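Local coordinates for protein benzoylformate decarboxylase (Mycobacterium smegmatis, PDB 4Q9D) that belongs to the thiamine pyrophosphate-dependent enzyme family, assembles from four chains and binds a magnesium ion, at residues 259-264 against 288-293; 202-207 against 265-270. All coordinates share one frame; numbering follows the deposited sequence.

Overall arrangement
Both contacts lie in the central domain, a parallel six-stranded sheet with flanking helices. From the N terminus, strand 203-207 comes first; interaction 2 closes a long loop when 265-270 returns beside it, in register from Pro203 with Leu269 onward. Helix 257-264 leads through a short turn into strand 269-273, and interaction 1 closes a shorter loop of 23 residues when 288-293 comes back against that helix before strand 294-299. The segments alternate along the chain, so the two loops cross instead of nesting. With centres about 9 Å apart, they also touch: Val264 CG1 packs on Met204 CE, and Thr293 OG1 probably hydrogen-bonds Tyr267 O. Together they tie helix 257-264 to strands 203-207 and 269-273 and to the loop entering strand 294-299.

Interaction 1. Residues 259-264 against 288-293; sequences GVEQAV and YLPEGT
Pro290 packs its ring against the last turn of helix 257-264, touching both Glu261 and Val264, and so lays the loop entering strand 294-299 on this helix of the central domain. Its CG lies 3.6 Å from Glu261 O, while its CD comes equally near Val264 CG2. With Val264 CG1 anti to the carbonyl carbon (chi1 -50°), CG2 falls between the backbone N and the carbonyl carbon and meets the proline; the two side chains cross at about a right angle. Glu261 instead runs alongside the ring in the opposite direction. Its CG is anti to the backbone N (chi1 175°) and meets Pro290 CB at 3.9 Å; the extended chain keeps OE2 near the same ring carbon, and OE1 accepts a hydrogen bond from Glu287 N. Leu289 CD2 adds a looser apolar touch, 4.3 Å from Val264 CG2. A type II turn from Pro290 to Thr293, closed by Thr293 N to Pro290 O at 3.0 Å, brings the threonine back to the helix end. Thr293 OG1 approaches Val264 O at 3.4 Å, but its hydrogen bond is to Tyr267 O. The contact is therefore held mainly by packing of aliphatic carbons, with the polar ends of Glu261 and Thr293 engaged by neighbouring backbone groups.

Interaction 2. Residues 202-207 against 265-270; sequences HPMLVL and SAYDLV
Segments 202-207 and 265-270 run parallel, with Pro203 paired to Leu269 and Met204 to Val270, and Met204 N donates to Leu269 O at 2.8 Å. Just before this pairing, Asp268 grips His202 twice. Its backbone N donates to His202 O at 3.0 Å, and its OD1 accepts from His202 N at 2.7 Å, the donor standing 45° out of the carboxylate plane. The aspartate CG lies between its own backbone N and carbonyl carbon (chi1 62°), which turns the carboxylate back toward the histidine backbone; OD2 takes a further bond from Lys201 N. Tyr267 presents one ring face to Met204, whose CB sits over the centre in a CH-pi contact, 3.6 Å from the centroid, while His202 O lies at the ring edge, in plane. The methionine then bends at chi2 (-96°) and chi3, setting SD obliquely to the ring in a Met-aromatic contact and carrying CE to Val270 CG1 at 3.7 Å. Val206 CG2 meets the same valine methyl at 4.0 Å. Strand 203-207 is central here: backbone bonds link it to strand 231-233 through Leu205 and His232, while Leu227 of helix 217-227 packs on Pro203.

Interaction 1. Residues 259-264 against 288-293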
loop_
_atom_site.group_PDB
_atom_site.type_symbol
_atom_site.label_atom_id
_atom_site.label_comp_id
_atom_site.label_asym_id
_atom_site.label_seq_id
_atom_site.Cartn_x
_atom_site.Cartn_y
_atom_site.Cartn_z
ATOM N N GLY B 259 26.121 -9.826 23.235
ATOM C CA GLY B 259 26.408 -8.983 24.392
ATOM C C GLY B 259 25.321 -9.013 25.463
ATOM O O GLY B 259 25.593 -9.127 26.661
ATOM N N VAL B 260 24.075 -8.885 25.029
ATOM C CA VAL B 260 22.942 -9.011 25.941
ATOM C C VAL B 260 22.861 -10.407 26.558
ATOM O O VAL B 260 22.610 -10.541 27.761
ATOM C CB VAL B 260 21.611 -8.636 25.269
ATOM C CG1 VAL B 260 20.429 -8.976 26.177
ATOM C CG2 VAL B 260 21.599 -7.146 24.904
ATOM N N GLU B 261 23.082 -11.439 25.737
ATOM C CA GLU B 261 23.132 -12.811 26.244
ATOM C C GLU B 261 24.084 -12.938 27.447
ATOM O O GLU B 261 23.705 -13.449 28.498
ATOM C CB GLU B 261 23.552 -13.811 25.153
ATOM C CG GLU B 261 23.716 -15.244 25.740
ATOM C CD GLU B 261 24.193 -16.308 24.742
ATOM O OE1 GLU B 261 24.586 -15.985 23.600
ATOM O OE2 GLU B 261 24.165 -17.498 25.115
ATOM N N GLN B 262 25.319 -12.455 27.282
ATOM C CA GLN B 262 26.315 -12.471 28.349
ATOM C C GLN B 262 25.931 -11.578 29.524
ATOM O O GLN B 262 26.193 -11.926 30.662
ATOM C CB GLN B 262 27.710 -12.083 27.819
ATOM C CG GLN B 262 28.256 -13.077 26.807
ATOM C CD GLN B 262 29.620 -12.657 26.222
ATOM O OE1 GLN B 262 30.306 -11.791 26.760
ATOM N NE2 GLN B 262 30.001 -13.276 25.116
ATOM N N ALA B 263 25.299 -10.438 29.265
ATOM C CA ALA B 263 24.935 -9.539 30.373
ATOM C C ALA B 263 23.801 -10.100 31.229
ATOM O O ALA B 263 23.719 -9.809 32.420
ATOM C CB ALA B 263 24.574 -8.152 29.871
ATOM N N VAL B 264 22.913 -10.889 30.633
ATOM C CA VAL B 264 21.776 -11.378 31.412
ATOM C C VAL B 264 21.987 -12.799 31.967
ATOM O O VAL B 264 21.171 -13.271 32.756
ATOM C CB VAL B 264 20.433 -11.326 30.618
ATOM C CG1 VAL B 264 20.207 -9.912 29.954
ATOM C CG2 VAL B 264 20.403 -12.447 29.603
ATOM N N TYR B 288 19.250 -15.233 21.879
ATOM C CA TYR B 288 18.455 -14.122 22.390
ATOM C C TYR B 288 18.439 -14.150 23.909
ATOM O O TYR B 288 18.655 -13.121 24.563
ATOM C CB TYR B 288 17.030 -14.176 21.823
ATOM C CG TYR B 288 16.995 -13.856 20.351
ATOM C CD1 TYR B 288 17.438 -12.614 19.895
ATOM C CD2 TYR B 288 16.536 -14.781 19.412
ATOM C CE1 TYR B 288 17.436 -12.291 18.546
ATOM C CE2 TYR B 288 16.525 -14.457 18.030
ATOM C CZ TYR B 288 16.966 -13.208 17.621
ATOM O OH TYR B 288 17.008 -12.865 16.284
ATOM N N LEU B 289 18.192 -15.337 24.465
ATOM C CA LEU B 289 18.174 -15.538 25.913
ATOM C C LEU B 289 18.900 -16.814 26.207
ATOM O O LEU B 289 18.529 -17.863 25.691
ATOM C CB LEU B 289 16.762 -15.774 26.414
ATOM C CG LEU B 289 15.912 -14.754 27.133
ATOM C CD1 LEU B 289 14.720 -15.489 27.782
ATOM C CD2 LEU B 289 16.694 -13.941 28.113
ATOM N N PRO B 290 19.894 -16.752 27.081
ATOM C CA PRO B 290 20.584 -17.991 27.479
ATOM C C PRO B 290 19.699 -18.898 28.350
ATOM O O PRO B 290 18.931 -18.406 29.194
ATOM C CB PRO B 290 21.771 -17.477 28.298
ATOM C CG PRO B 290 21.283 -16.137 28.857
ATOM C CD PRO B 290 20.355 -15.565 27.821
ATOM N N GLU B 291 19.804 -20.208 28.132
ATOM C CA GLU B 291 19.132 -21.206 28.960
ATOM C C GLU B 291 19.350 -20.945 30.453
ATOM O O GLU B 291 20.439 -20.576 30.880
ATOM C CB GLU B 291 19.611 -22.605 28.594
ATOM C CG GLU B 291 18.812 -23.719 29.257
ATOM C CD GLU B 291 19.385 -25.089 28.957
ATOM O OE1 GLU B 291 20.519 -25.374 29.407
ATOM O OE2 GLU B 291 18.707 -25.879 28.264
ATOM N N GLY B 292 18.293 -21.074 31.240
ATOM C CA GLY B 292 18.394 -20.709 32.642
ATOM C C GLY B 292 17.950 -19.283 32.954
ATOM O O GLY B 292 17.799 -18.911 34.126
ATOM N N THR B 293 17.742 -18.467 31.920
ATOM C CA THR B 293 17.254 -17.108 32.162
ATOM C C THR B 293 15.875 -16.940 31.551
ATOM O O THR B 293 15.718 -17.102 30.343
ATOM C CB THR B 293 18.196 -16.050 31.561
ATOM O OG1 THR B 293 19.505 -16.206 32.115
ATOM C CG2 THR B 293 17.682 -14.649 31.878
#

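Interaction 2. Residues 202-207 against 265-270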
loop_
_atom_site.group_PDB
_atom_site.type_symbol
_atom_site.label_atom_id
_atom_site.label_comp_id
_atom_site.label_asym_id
_atom_site.label_seq_id
_atom_site.Cartn_x
_atom_site.Cartn_y
_atom_site.Cartn_z
ATOM N N HIS B 202 17.575 -14.302 41.367
ATOM C CA HIS B 202 18.493 -13.284 40.863
ATOM C C HIS B 202 17.839 -12.511 39.712
ATOM O O HIS B 202 18.184 -12.711 38.548
ATOM C CB HIS B 202 19.791 -13.932 40.366
ATOM C CG HIS B 202 20.496 -14.760 41.393
ATOM N ND1 HIS B 202 21.296 -14.208 42.367
ATOM C CD2 HIS B 202 20.532 -16.105 41.585
ATOM C CE1 HIS B 202 21.787 -15.176 43.130
ATOM N NE2 HIS B 202 21.337 -16.332 42.675
ATOM N N PRO B 203 16.879 -11.639 40.034
ATOM C CA PRO B 203 16.200 -10.908 38.969
ATOM C C PRO B 203 17.018 -9.707 38.506
ATOM O O PRO B 203 17.904 -9.221 39.205
ATOM C CB PRO B 203 14.915 -10.435 39.637
ATOM C CG PRO B 203 15.282 -10.283 41.077
ATOM C CD PRO B 203 16.326 -11.334 41.366
ATOM N N MET B 204 16.717 -9.240 37.302
ATOM C CA MET B 204 17.263 -7.985 36.821
ATOM C C MET B 204 16.143 -7.177 36.180
ATOM O O MET B 204 15.256 -7.742 35.535
ATOM C CB MET B 204 18.406 -8.250 35.813
ATOM C CG MET B 204 19.077 -6.965 35.310
ATOM S SD MET B 204 18.376 -6.416 33.708
ATOM C CE MET B 204 19.094 -7.688 32.669
ATOM N N LEU B 205 16.197 -5.861 36.333
ATOM C CA LEU B 205 15.149 -5.002 35.842
ATOM C C LEU B 205 15.687 -4.091 34.743
ATOM O O LEU B 205 16.763 -3.516 34.894
ATOM C CB LEU B 205 14.594 -4.161 36.988
ATOM C CG LEU B 205 13.530 -3.129 36.611
ATOM C CD1 LEU B 205 12.282 -3.861 36.062
ATOM C CD2 LEU B 205 13.176 -2.266 37.817
ATOM N N VAL B 206 14.939 -3.978 33.641
ATOM C CA VAL B 206 15.262 -3.036 32.565
ATOM C C VAL B 206 14.137 -2.024 32.470
ATOM O O VAL B 206 12.978 -2.409 32.335
ATOM C CB VAL B 206 15.415 -3.737 31.175
ATOM C CG1 VAL B 206 15.857 -2.738 30.128
ATOM C CG2 VAL B 206 16.403 -4.912 31.241
ATOM N N LEU B 207 14.483 -0.741 32.549
ATOM C CA LEU B 207 13.528 0.350 32.441
ATOM C C LEU B 207 13.888 1.162 31.206
ATOM O O LEU B 207 14.917 1.849 31.169
ATOM C CB LEU B 207 13.542 1.249 33.699
ATOM C CG LEU B 207 13.065 0.609 35.026
ATOM C CD1 LEU B 207 13.266 1.549 36.232
ATOM C CD2 LEU B 207 11.594 0.170 34.955
ATOM N N SER B 265 23.061 -13.479 31.552
ATOM C CA SER B 265 23.274 -14.881 31.953
ATOM C C SER B 265 23.448 -15.087 33.468
ATOM O O SER B 265 23.214 -16.180 33.977
ATOM C CB SER B 265 24.464 -15.484 31.214
ATOM O OG SER B 265 25.615 -14.745 31.544
ATOM N N ALA B 266 23.837 -14.035 34.183
ATOM C CA ALA B 266 23.951 -14.092 35.635
ATOM C C ALA B 266 22.594 -14.113 36.318
ATOM O O ALA B 266 22.517 -14.371 37.510
ATOM C CB ALA B 266 24.735 -12.876 36.143
ATOM N N TYR B 267 21.529 -13.788 35.584
ATOM C CA TYR B 267 20.214 -13.635 36.204
ATOM C C TYR B 267 19.284 -14.779 35.852
ATOM O O TYR B 267 19.378 -15.353 34.775
ATOM C CB TYR B 267 19.601 -12.284 35.818
ATOM C CG TYR B 267 20.536 -11.135 36.116
ATOM C CD1 TYR B 267 20.788 -10.746 37.427
ATOM C CD2 TYR B 267 21.197 -10.463 35.083
ATOM C CE1 TYR B 267 21.661 -9.700 37.717
ATOM C CE2 TYR B 267 22.068 -9.414 35.356
ATOM C CZ TYR B 267 22.296 -9.039 36.679
ATOM O OH TYR B 267 23.154 -8.005 36.957
ATOM N N ASP B 268 18.382 -15.131 36.765
ATOM C CA ASP B 268 17.431 -16.177 36.440
ATOM C C ASP B 268 16.143 -15.583 35.847
ATOM O O ASP B 268 15.345 -16.318 35.262
ATOM C CB ASP B 268 17.156 -17.130 37.637
ATOM C CG ASP B 268 16.534 -16.428 38.864
ATOM O OD1 ASP B 268 16.597 -15.194 38.989
ATOM O OD2 ASP B 268 15.977 -17.136 39.735
ATOM N N LEU B 269 15.949 -14.262 35.994
ATOM C CA LEU B 269 14.766 -13.594 35.436
ATOM C C LEU B 269 15.073 -12.146 35.047
ATOM O O LEU B 269 15.610 -11.376 35.857
ATOM C CB LEU B 269 13.611 -13.602 36.436
ATOM C CG LEU B 269 12.341 -12.877 35.977
ATOM C CD1 LEU B 269 11.645 -13.681 34.876
ATOM C CD2 LEU B 269 11.390 -12.636 37.147
ATOM N N VAL B 270 14.757 -11.793 33.799
ATOM C CA VAL B 270 14.864 -10.405 33.333
ATOM C C VAL B 270 13.461 -9.820 33.218
ATOM O O VAL B 270 12.586 -10.388 32.550
ATOM C CB VAL B 270 15.620 -10.306 31.989
ATOM C CG1 VAL B 270 15.786 -8.822 31.592
ATOM C CG2 VAL B 270 16.979 -10.965 32.130
#